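Local coordinates for putative methyl-accepting chemotaxis signal transduction protein (Campylobacter jejuni, PDB 6W3T) that probably senses amino acids, here holding norvaline in a double Cache-type ligand-binding domain, and relays the signal to the chemotaxis machinery of the cell, at residues Ser38-Leu43 / Gly155-Asp160; Asn77-Tyr82 / Tyr131-Leu136; Ile141-Ala146 / Val159-Glu164. All coordinates share one frame; numbering follows the deposited sequence.

Overall arrangement
All three contacts involve the six-stranded antiparallel sheet that carries the norvaline site, and they involve its two faces and the pairing of two of its strands. Contact 1 is buried packing: the long helix 4-48 lies on the face turned away from the ligand, and aliphatic and aromatic side chains do the work. Contact 3 is the buried hairpin of strands 139-149 and 152-162, joined by backbone hydrogen bonds, with a polar pair on the ligand face. Contact 2, only partly buried, closes the pocket with a loop and relies on side-chain polar groups that also bind the ligand. Contacts 1 and 3 share Val159 and Asp160; Asp160 also bonds Tyr82 of contact 2, and Thr142 of contact 3 bonds Tyr131.

Contact 1: Ser38-Leu43 / Gly155-Asp160; sequences SFTRAL and GVLGVD. With NVA (norvaline), chain C.
Leu43 and Leu157 meet through their branched ends, Leu43 CD2 lying 3.7 Å from Leu157 CD1, while the other methyl of Leu157, CD2, rests against Leu43 CG. The same CD2 is also 3.7 Å from the backbone Thr40 O and close to the Thr40 methyl, so it sits against Thr40 and Leu43, about one turn apart on the helix. Leu157 reaches this position because its CG stands opposite the backbone N (chi1 176°), which carries both methyls out from the strand toward the helix.

Two residues on, Val159 spreads its methyls beneath the first turn of the segment. CG1 and CG2 are both 3.8 Å from Phe39 CE2; CG2 lies in the plane of the ring at its edge, whereas CG1 comes in at a slant. With chi1 of 171°, Phe39 turns its ring beside its own carbonyl carbon and brings this edge to the valine, and the ring also makes an edge-to-face contact with Tyr72 of helix 58-76. Thr40 OG1 passes 3.9 Å from Val159 CG2, but its hydrogen bond goes to Asn36 O within the helix; toward the strand the threonine offers only van der Waals contact.

Asp160 turns to the other face of the sheet, where its OD2 takes a 2.6 Å hydrogen bond from norvaline N. A long N-terminal helix packed on the sheet face remote from the ligand is characteristic of the double Cache sensor fold.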
loop_
_atom_site.group_PDB
_atom_site.type_symbol
_atom_site.label_atom_id
_atom_site.label_comp_id
_atom_site.label_asym_id
_atom_site.label_seq_id
_atom_site.Cartn_x
_atom_site.Cartn_y
_atom_site.Cartn_z
ATOM N N SER A 38 1.449 -7.062 -9.963
ATOM C CA SER A 38 1.941 -8.043 -10.927
ATOM C C SER A 38 1.743 -9.456 -10.407
ATOM O O SER A 38 1.353 -10.360 -11.160
ATOM C CB SER A 38 3.423 -7.798 -11.242
ATOM O OG SER A 38 3.648 -6.467 -11.672
ATOM N N PHE A 39 2.004 -9.659 -9.116
ATOM C CA PHE A 39 1.739 -10.944 -8.480
ATOM C C PHE A 39 0.280 -11.353 -8.654
ATOM O O PHE A 39 -0.020 -12.496 -9.018
ATOM C CB PHE A 39 2.092 -10.831 -7.001
ATOM C CG PHE A 39 1.674 -12.004 -6.167
ATOM C CD1 PHE A 39 2.526 -13.086 -5.996
ATOM C CD2 PHE A 39 0.448 -12.006 -5.511
ATOM C CE1 PHE A 39 2.152 -14.170 -5.197
ATOM C CE2 PHE A 39 0.063 -13.082 -4.700
ATOM C CZ PHE A 39 0.913 -14.164 -4.545
ATOM N N THR A 40 -0.639 -10.423 -8.385
ATOM C CA THR A 40 -2.059 -10.737 -8.447
ATOM C C THR A 40 -2.476 -11.044 -9.879
ATOM O O THR A 40 -3.314 -11.929 -10.118
ATOM C CB THR A 40 -2.857 -9.572 -7.868
ATOM O OG1 THR A 40 -2.413 -9.312 -6.515
ATOM C CG2 THR A 40 -4.354 -9.875 -7.875
ATOM N N ARG A 41 -1.889 -10.334 -10.846
ATOM C CA ARG A 41 -2.211 -10.568 -12.248
ATOM C C ARG A 41 -1.725 -11.937 -12.705
ATOM O O ARG A 41 -2.450 -12.659 -13.400
ATOM C CB ARG A 41 -1.609 -9.451 -13.099
ATOM C CG ARG A 41 -1.625 -9.689 -14.594
ATOM C CD ARG A 41 -1.836 -8.377 -15.342
ATOM N NE ARG A 41 -3.153 -7.806 -15.060
ATOM C CZ ARG A 41 -3.368 -6.772 -14.250
ATOM N NH1 ARG A 41 -2.347 -6.177 -13.653
ATOM N NH2 ARG A 41 -4.602 -6.327 -14.044
ATOM N N ALA A 42 -0.509 -12.320 -12.315
ATOM C CA ALA A 42 -0.007 -13.653 -12.635
ATOM C C ALA A 42 -0.907 -14.740 -12.056
ATOM O O ALA A 42 -1.168 -15.758 -12.705
ATOM C CB ALA A 42 1.422 -13.813 -12.112
ATOM N N LEU A 43 -1.417 -14.524 -10.848
ATOM C CA LEU A 43 -2.248 -15.533 -10.210
ATOM C C LEU A 43 -3.617 -15.622 -10.887
ATOM O O LEU A 43 -4.143 -16.722 -11.089
ATOM C CB LEU A 43 -2.382 -15.213 -8.723
ATOM C CG LEU A 43 -3.339 -16.069 -7.877
ATOM C CD1 LEU A 43 -3.137 -17.543 -8.149
ATOM C CD2 LEU A 43 -3.132 -15.786 -6.401
ATOM N N GLY A 155 -14.858 -15.839 -9.943
ATOM C CA GLY A 155 -14.925 -15.388 -8.569
ATOM C C GLY A 155 -14.027 -14.180 -8.410
ATOM O O GLY A 155 -13.505 -13.656 -9.392
ATOM N N VAL A 156 -13.858 -13.740 -7.164
ATOM C CA VAL A 156 -13.025 -12.584 -6.864
ATOM C C VAL A 156 -11.776 -13.064 -6.139
ATOM O O VAL A 156 -11.859 -13.610 -5.032
ATOM C CB VAL A 156 -13.759 -11.531 -6.028
ATOM C CG1 VAL A 156 -12.760 -10.426 -5.652
ATOM C CG2 VAL A 156 -14.947 -10.958 -6.797
ATOM N N LEU A 157 -10.627 -12.863 -6.767
ATOM C CA LEU A 157 -9.353 -13.187 -6.149
ATOM C C LEU A 157 -8.998 -12.122 -5.124
ATOM O O LEU A 157 -9.236 -10.935 -5.352
ATOM C CB LEU A 157 -8.274 -13.262 -7.228
ATOM C CG LEU A 157 -6.818 -13.508 -6.829
ATOM C CD1 LEU A 157 -6.674 -14.878 -6.154
ATOM C CD2 LEU A 157 -5.960 -13.431 -8.084
ATOM N N GLY A 158 -8.431 -12.534 -4.002
ATOM C CA GLY A 158 -7.948 -11.588 -3.008
ATOM C C GLY A 158 -6.577 -11.972 -2.506
ATOM O O GLY A 158 -6.296 -13.153 -2.292
ATOM N N VAL A 159 -5.728 -10.961 -2.309
ATOM C CA VAL A 159 -4.379 -11.155 -1.784
ATOM C C VAL A 159 -4.145 -10.156 -0.652
ATOM O O VAL A 159 -4.215 -8.943 -0.878
ATOM C CB VAL A 159 -3.315 -10.979 -2.876
ATOM C CG1 VAL A 159 -1.913 -11.025 -2.263
ATOM C CG2 VAL A 159 -3.504 -12.049 -3.990
ATOM N N ASP A 160 -3.854 -10.655 0.554
ATOM C CA ASP A 160 -3.642 -9.802 1.723
ATOM C C ASP A 160 -2.146 -9.714 2.015
ATOM O O ASP A 160 -1.504 -10.733 2.299
ATOM C CB ASP A 160 -4.365 -10.345 2.960
ATOM C CG ASP A 160 -5.876 -10.369 2.814
ATOM O OD1 ASP A 160 -6.424 -9.723 1.883
ATOM O OD2 ASP A 160 -6.518 -11.026 3.666
HETATM N N NVA C . -8.746 -10.122 4.693
HETATM C CA NVA C . -10.026 -10.538 4.122
HETATM C CB NVA C . -10.210 -12.062 4.077
HETATM C CG NVA C . -11.341 -12.625 3.219
HETATM C CD NVA C . -11.174 -14.123 3.208
HETATM C C NVA C . -11.125 -9.970 4.998
HETATM O O NVA C . -11.016 -9.553 6.160
HETATM O OXT NVA C . -12.357 -9.935 4.412
#

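Contact 2: Asn77-Tyr82 / Tyr131-Leu136; sequences NALNVY and YLDTVL. With NVA (norvaline), chain C.
The amino-acid pocket of what is probably the membrane-distal Cache module is closed here by loop 133-136, which reaches across to strand 80-84 through Asn80 and Asp133. Asn80 ND2 donates to Asp133 OD2 at 2.9 Å, with the acceptor nearly in the amide plane but the amide lying above the carboxylate plane; the two planes are 59° apart. ND2 also bonds Asp160 OD2, so one amide links the two carboxylates that hold the ligand's amino group. From the opposite face of the Asp133 carboxylate, Leu136 N gives OD2 a second bond of 2.7 Å. Val135 N bonds to OD1, an Asx turn that holds the carboxylate within its own loop.

So fixed, Asp133 OD1 accepts from norvaline N at 2.6 Å. Tyr131 OH, itself hydrogen-bonded to Thr142 OG1, takes another bond from this ammonium, and Asp160 OD2 a third. Aspartate and tyrosine oxygens around the amino group are consistent with the amino-acid-binding dCache sensors. At the carboxylate end, Thr134 N donates to norvaline O almost straight (3.0 Å, 174°), and Lys113 and Trp115 complete the polar grip.

The ligand's propyl chain lies over one face of Tyr82, with norvaline CD 3.7 Å above the ring plane at its centre; the OH of this ring bonds to Asp160 OD1. Val135 CG2 also approaches the propyl group, while its CG1 touches Asn80 OD1, a buried oxygen without a hydrogen-bond partner in the model. Beside this amide, Leu136 CD1 packs 3.6 Å from Leu79 CG.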
loop_
_atom_site.group_PDB
_atom_site.type_symbol
_atom_site.label_atom_id
_atom_site.label_comp_id
_atom_site.label_asym_id
_atom_site.label_seq_id
_atom_site.Cartn_x
_atom_site.Cartn_y
_atom_site.Cartn_z
ATOM N N ASN A 77 5.165 -14.768 0.471
ATOM C CA ASN A 77 4.902 -14.702 1.901
ATOM C C ASN A 77 3.702 -13.796 2.188
ATOM O O ASN A 77 3.770 -12.857 2.985
ATOM C CB ASN A 77 6.145 -14.241 2.677
ATOM C CG ASN A 77 5.970 -14.385 4.175
ATOM O OD1 ASN A 77 5.266 -15.280 4.640
ATOM N ND2 ASN A 77 6.586 -13.485 4.935
ATOM N N ALA A 78 2.597 -14.063 1.499
ATOM C CA ALA A 78 1.383 -13.326 1.792
ATOM C C ALA A 78 0.751 -13.855 3.079
ATOM O O ALA A 78 1.038 -14.963 3.542
ATOM C CB ALA A 78 0.392 -13.415 0.623
ATOM N N LEU A 79 -0.127 -13.050 3.657
ATOM C CA LEU A 79 -0.845 -13.513 4.838
ATOM C C LEU A 79 -2.008 -14.428 4.450
ATOM O O LEU A 79 -2.167 -15.516 5.016
ATOM C CB LEU A 79 -1.339 -12.314 5.640
ATOM C CG LEU A 79 -1.788 -12.632 7.065
ATOM C CD1 LEU A 79 -0.583 -13.032 7.928
ATOM C CD2 LEU A 79 -2.527 -11.458 7.680
ATOM N N ASN A 80 -2.834 -13.990 3.500
ATOM C CA ASN A 80 -3.961 -14.755 2.971
ATOM C C ASN A 80 -4.017 -14.588 1.465
ATOM O O ASN A 80 -3.753 -13.496 0.950
ATOM C CB ASN A 80 -5.316 -14.292 3.509
ATOM C CG ASN A 80 -5.397 -14.318 4.996
ATOM O OD1 ASN A 80 -5.342 -15.387 5.611
ATOM N ND2 ASN A 80 -5.575 -13.138 5.600
ATOM N N VAL A 81 -4.400 -15.660 0.774
ATOM C CA VAL A 81 -4.727 -15.612 -0.648
ATOM C C VAL A 81 -5.990 -16.442 -0.861
ATOM O O VAL A 81 -6.086 -17.571 -0.371
ATOM C CB VAL A 81 -3.586 -16.146 -1.538
ATOM C CG1 VAL A 81 -4.011 -16.105 -3.024
ATOM C CG2 VAL A 81 -2.281 -15.383 -1.297
ATOM N N TYR A 82 -6.952 -15.897 -1.599
ATOM C CA TYR A 82 -8.265 -16.527 -1.596
ATOM C C TYR A 82 -9.029 -16.194 -2.871
ATOM O O TYR A 82 -8.701 -15.252 -3.595
ATOM C CB TYR A 82 -9.073 -16.113 -0.356
ATOM C CG TYR A 82 -8.968 -14.648 0.012
ATOM C CD1 TYR A 82 -7.896 -14.170 0.773
ATOM C CD2 TYR A 82 -9.938 -13.741 -0.398
ATOM C CE1 TYR A 82 -7.801 -12.821 1.113
ATOM C CE2 TYR A 82 -9.855 -12.403 -0.068
ATOM C CZ TYR A 82 -8.784 -11.948 0.684
ATOM O OH TYR A 82 -8.712 -10.619 0.998
ATOM N N TYR A 131 -6.570 -2.358 6.768
ATOM C CA TYR A 131 -7.727 -2.682 7.599
ATOM C C TYR A 131 -7.427 -3.988 8.316
ATOM O O TYR A 131 -6.504 -4.719 7.951
ATOM C CB TYR A 131 -9.020 -2.792 6.783
ATOM C CG TYR A 131 -9.044 -4.026 5.912
ATOM C CD1 TYR A 131 -8.416 -4.036 4.670
ATOM C CD2 TYR A 131 -9.675 -5.188 6.337
ATOM C CE1 TYR A 131 -8.422 -5.170 3.875
ATOM C CE2 TYR A 131 -9.683 -6.318 5.551
ATOM C CZ TYR A 131 -9.054 -6.304 4.326
ATOM O OH TYR A 131 -9.065 -7.433 3.554
ATOM N N LEU A 132 -8.207 -4.268 9.351
ATOM C CA LEU A 132 -7.965 -5.445 10.175
ATOM C C LEU A 132 -8.541 -6.678 9.483
ATOM O O LEU A 132 -9.758 -6.798 9.330
ATOM C CB LEU A 132 -8.584 -5.250 11.555
ATOM C CG LEU A 132 -8.273 -6.328 12.592
ATOM C CD1 LEU A 132 -6.790 -6.342 12.881
ATOM C CD2 LEU A 132 -9.057 -6.059 13.864
ATOM N N ASP A 133 -7.669 -7.601 9.081
ATOM C CA ASP A 133 -8.100 -8.857 8.474
ATOM C C ASP A 133 -8.969 -9.676 9.431
ATOM O O ASP A 133 -8.611 -9.869 10.597
ATOM C CB ASP A 133 -6.865 -9.665 8.067
ATOM C CG ASP A 133 -7.198 -11.084 7.687
ATOM O OD1 ASP A 133 -8.207 -11.278 6.972
ATOM O OD2 ASP A 133 -6.440 -11.997 8.097
ATOM N N THR A 134 -10.094 -10.201 8.923
ATOM C CA THR A 134 -10.956 -11.048 9.752
ATOM C C THR A 134 -10.306 -12.390 10.068
ATOM O O THR A 134 -10.528 -12.948 11.147
ATOM C CB THR A 134 -12.303 -11.313 9.065
ATOM O OG1 THR A 134 -12.797 -10.108 8.468
ATOM C CG2 THR A 134 -13.312 -11.808 10.079
ATOM N N VAL A 135 -9.504 -12.924 9.149
ATOM C CA VAL A 135 -9.030 -14.298 9.297
ATOM C C VAL A 135 -7.925 -14.391 10.345
ATOM O O VAL A 135 -7.991 -15.218 11.260
ATOM C CB VAL A 135 -8.576 -14.858 7.935
ATOM C CG1 VAL A 135 -7.990 -16.268 8.103
ATOM C CG2 VAL A 135 -9.755 -14.851 6.940
ATOM N N LEU A 136 -6.881 -13.574 10.231
ATOM C CA LEU A 136 -5.756 -13.684 11.149
ATOM C C LEU A 136 -5.561 -12.467 12.044
ATOM O O LEU A 136 -4.590 -12.432 12.809
ATOM C CB LEU A 136 -4.467 -13.972 10.369
ATOM C CG LEU A 136 -4.501 -15.327 9.655
ATOM C CD1 LEU A 136 -3.298 -15.467 8.737
ATOM C CD2 LEU A 136 -4.541 -16.472 10.654
HETATM N N NVA C . -8.746 -10.122 4.693
HETATM C CA NVA C . -10.026 -10.538 4.122
HETATM C CB NVA C . -10.210 -12.062 4.077
HETATM C CG NVA C . -11.341 -12.625 3.219
HETATM C CD NVA C . -11.174 -14.123 3.208
HETATM C C NVA C . -11.125 -9.970 4.998
HETATM O O NVA C . -11.016 -9.553 6.160
HETATM O OXT NVA C . -12.357 -9.935 4.412
#

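Contact 3: Ile141-Ala146 / Val159-Glu164; sequences ITYSKA and VDIPSE. With NVA (norvaline), chain C.
Thr142 and Asp160 each set a polar group beside their own backbone N, with chi1 of -68° for the threonine OG1 and -64° for the aspartate CG, and the two side chains therefore run alongside each other on one face of the sheet. Thr142 OG1 donates to Asp160 OD1 across a short 2.5 Å, from well above the carboxylate plane. Tyr82 OH also bonds to OD1, while Tyr131 OH bonds to the threonine hydroxyl. Together these contacts would help fix the rotation of the carboxylate, with OD1 held by Thr142 and Tyr82 and OD2 left for the ligand and Asn80.

The strands beneath are antiparallel, and this polar pair is a non-hydrogen-bonded one with its CA atoms 4.4 Å apart. It is flanked by the hydrogen-bonded pairs Ile141 with Ile161 and Tyr143 with Val159. Ile141 N reaches Ile161 O at 2.7 Å, and Tyr143 N reaches Val159 O at 2.8 Å; each bond is returned by the partner residue. Between them, Thr142 CA makes a CA-H...O contact of 3.2 Å with Val159 O.

On the opposite face the chemistry is apolar: Tyr143 CE1 lies 3.8 Å from Ile161 CG1. The tyrosine OH continues to Asn36 of the long helix 4-48, and Phe32 of that helix touches both side chains. This is a beta hairpin within the six-stranded Cache (PDC) sheet, with one face turned to the ligand and the other to the helix.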
loop_
_atom_site.group_PDB
_atom_site.type_symbol
_atom_site.label_atom_id
_atom_site.label_comp_id
_atom_site.label_asym_id
_atom_site.label_seq_id
_atom_site.Cartn_x
_atom_site.Cartn_y
_atom_site.Cartn_z
ATOM N N ILE A 141 -3.136 -4.830 3.586
ATOM C CA ILE A 141 -3.575 -4.197 2.357
ATOM C C ILE A 141 -4.006 -5.323 1.422
ATOM O O ILE A 141 -3.257 -6.288 1.211
ATOM C CB ILE A 141 -2.460 -3.330 1.745
ATOM C CG1 ILE A 141 -2.066 -2.214 2.727
ATOM C CG2 ILE A 141 -2.905 -2.735 0.413
ATOM C CD1 ILE A 141 -0.816 -1.420 2.300
ATOM N N THR A 142 -5.217 -5.229 0.899
ATOM C CA THR A 142 -5.762 -6.279 0.046
ATOM C C THR A 142 -5.751 -5.836 -1.408
ATOM O O THR A 142 -6.181 -4.723 -1.735
ATOM C CB THR A 142 -7.189 -6.665 0.461
ATOM O OG1 THR A 142 -7.147 -7.318 1.739
ATOM C CG2 THR A 142 -7.805 -7.638 -0.580
ATOM N N TYR A 143 -5.278 -6.719 -2.270
ATOM C CA TYR A 143 -5.359 -6.559 -3.710
ATOM C C TYR A 143 -6.361 -7.579 -4.220
ATOM O O TYR A 143 -6.204 -8.777 -3.964
ATOM C CB TYR A 143 -3.987 -6.774 -4.345
ATOM C CG TYR A 143 -2.928 -5.850 -3.780
ATOM C CD1 TYR A 143 -2.309 -6.127 -2.566
ATOM C CD2 TYR A 143 -2.562 -4.688 -4.447
ATOM C CE1 TYR A 143 -1.343 -5.277 -2.035
ATOM C CE2 TYR A 143 -1.587 -3.827 -3.916
ATOM C CZ TYR A 143 -0.994 -4.131 -2.712
ATOM O OH TYR A 143 -0.035 -3.293 -2.180
ATOM N N SER A 144 -7.388 -7.115 -4.924
ATOM C CA SER A 144 -8.468 -7.994 -5.343
ATOM C C SER A 144 -8.725 -7.805 -6.830
ATOM O O SER A 144 -8.397 -6.766 -7.413
ATOM C CB SER A 144 -9.760 -7.760 -4.517
ATOM O OG SER A 144 -10.288 -6.455 -4.707
ATOM N N LYS A 145 -9.301 -8.835 -7.449
ATOM C CA LYS A 145 -9.432 -8.871 -8.907
ATOM C C LYS A 145 -10.527 -9.856 -9.288
ATOM O O LYS A 145 -10.462 -11.030 -8.909
ATOM C CB LYS A 145 -8.093 -9.272 -9.556
ATOM C CG LYS A 145 -8.078 -9.272 -11.083
ATOM C CD LYS A 145 -8.218 -7.874 -11.660
ATOM C CE LYS A 145 -7.675 -7.804 -13.085
ATOM N NZ LYS A 145 -8.697 -8.261 -14.080
ATOM N N ALA A 146 -11.519 -9.385 -10.035
ATOM C CA ALA A 146 -12.549 -10.268 -10.556
ATOM C C ALA A 146 -11.957 -11.110 -11.676
ATOM O O ALA A 146 -11.413 -10.570 -12.645
ATOM C CB ALA A 146 -13.746 -9.459 -11.059
ATOM N N VAL A 159 -5.728 -10.961 -2.309
ATOM C CA VAL A 159 -4.379 -11.155 -1.784
ATOM C C VAL A 159 -4.145 -10.156 -0.652
ATOM O O VAL A 159 -4.215 -8.943 -0.878
ATOM C CB VAL A 159 -3.315 -10.979 -2.876
ATOM C CG1 VAL A 159 -1.913 -11.025 -2.263
ATOM C CG2 VAL A 159 -3.504 -12.049 -3.990
ATOM N N ASP A 160 -3.854 -10.655 0.554
ATOM C CA ASP A 160 -3.642 -9.802 1.723
ATOM C C ASP A 160 -2.146 -9.714 2.015
ATOM O O ASP A 160 -1.504 -10.733 2.299
ATOM C CB ASP A 160 -4.365 -10.345 2.960
ATOM C CG ASP A 160 -5.876 -10.369 2.814
ATOM O OD1 ASP A 160 -6.424 -9.723 1.883
ATOM O OD2 ASP A 160 -6.518 -11.026 3.666
ATOM N N ILE A 161 -1.597 -8.514 1.960
ATOM C CA ILE A 161 -0.209 -8.257 2.346
ATOM C C ILE A 161 -0.226 -7.480 3.655
ATOM O O ILE A 161 -0.965 -6.494 3.764
ATOM C CB ILE A 161 0.545 -7.473 1.253
ATOM C CG1 ILE A 161 0.344 -8.141 -0.117
ATOM C CG2 ILE A 161 2.064 -7.325 1.605
ATOM C CD1 ILE A 161 1.029 -9.520 -0.241
ATOM N N PRO A 162 0.530 -7.893 4.677
ATOM C CA PRO A 162 0.575 -7.106 5.920
ATOM C C PRO A 162 0.986 -5.670 5.640
ATOM O O PRO A 162 2.004 -5.415 4.998
ATOM C CB PRO A 162 1.626 -7.831 6.768
ATOM C CG PRO A 162 1.622 -9.221 6.280
ATOM C CD PRO A 162 1.282 -9.154 4.797
ATOM N N SER A 163 0.160 -4.731 6.098
ATOM C CA SER A 163 0.486 -3.322 5.969
ATOM C C SER A 163 1.796 -2.989 6.668
ATOM O O SER A 163 2.458 -2.022 6.295
ATOM C CB SER A 163 -0.650 -2.477 6.543
ATOM O OG SER A 163 -0.942 -2.894 7.863
ATOM N N GLU A 164 2.196 -3.796 7.650
ATOM C CA GLU A 164 3.495 -3.608 8.282
ATOM C C GLU A 164 4.643 -3.757 7.289
ATOM O O GLU A 164 5.700 -3.142 7.473
ATOM C CB GLU A 164 3.660 -4.595 9.437
ATOM C CG GLU A 164 4.902 -4.312 10.288
ATOM C CD GLU A 164 5.212 -5.415 11.285
ATOM O OE1 GLU A 164 4.272 -6.124 11.701
ATOM O OE2 GLU A 164 6.401 -5.566 11.648
HETATM N N NVA C . -8.746 -10.122 4.693
HETATM C CA NVA C . -10.026 -10.538 4.122
HETATM C CB NVA C . -10.210 -12.062 4.077
HETATM C CG NVA C . -11.341 -12.625 3.219
HETATM C CD NVA C . -11.174 -14.123 3.208
HETATM C C NVA C . -11.125 -9.970 4.998
HETATM O O NVA C . -11.016 -9.553 6.160
HETATM O OXT NVA C . -12.357 -9.935 4.412
#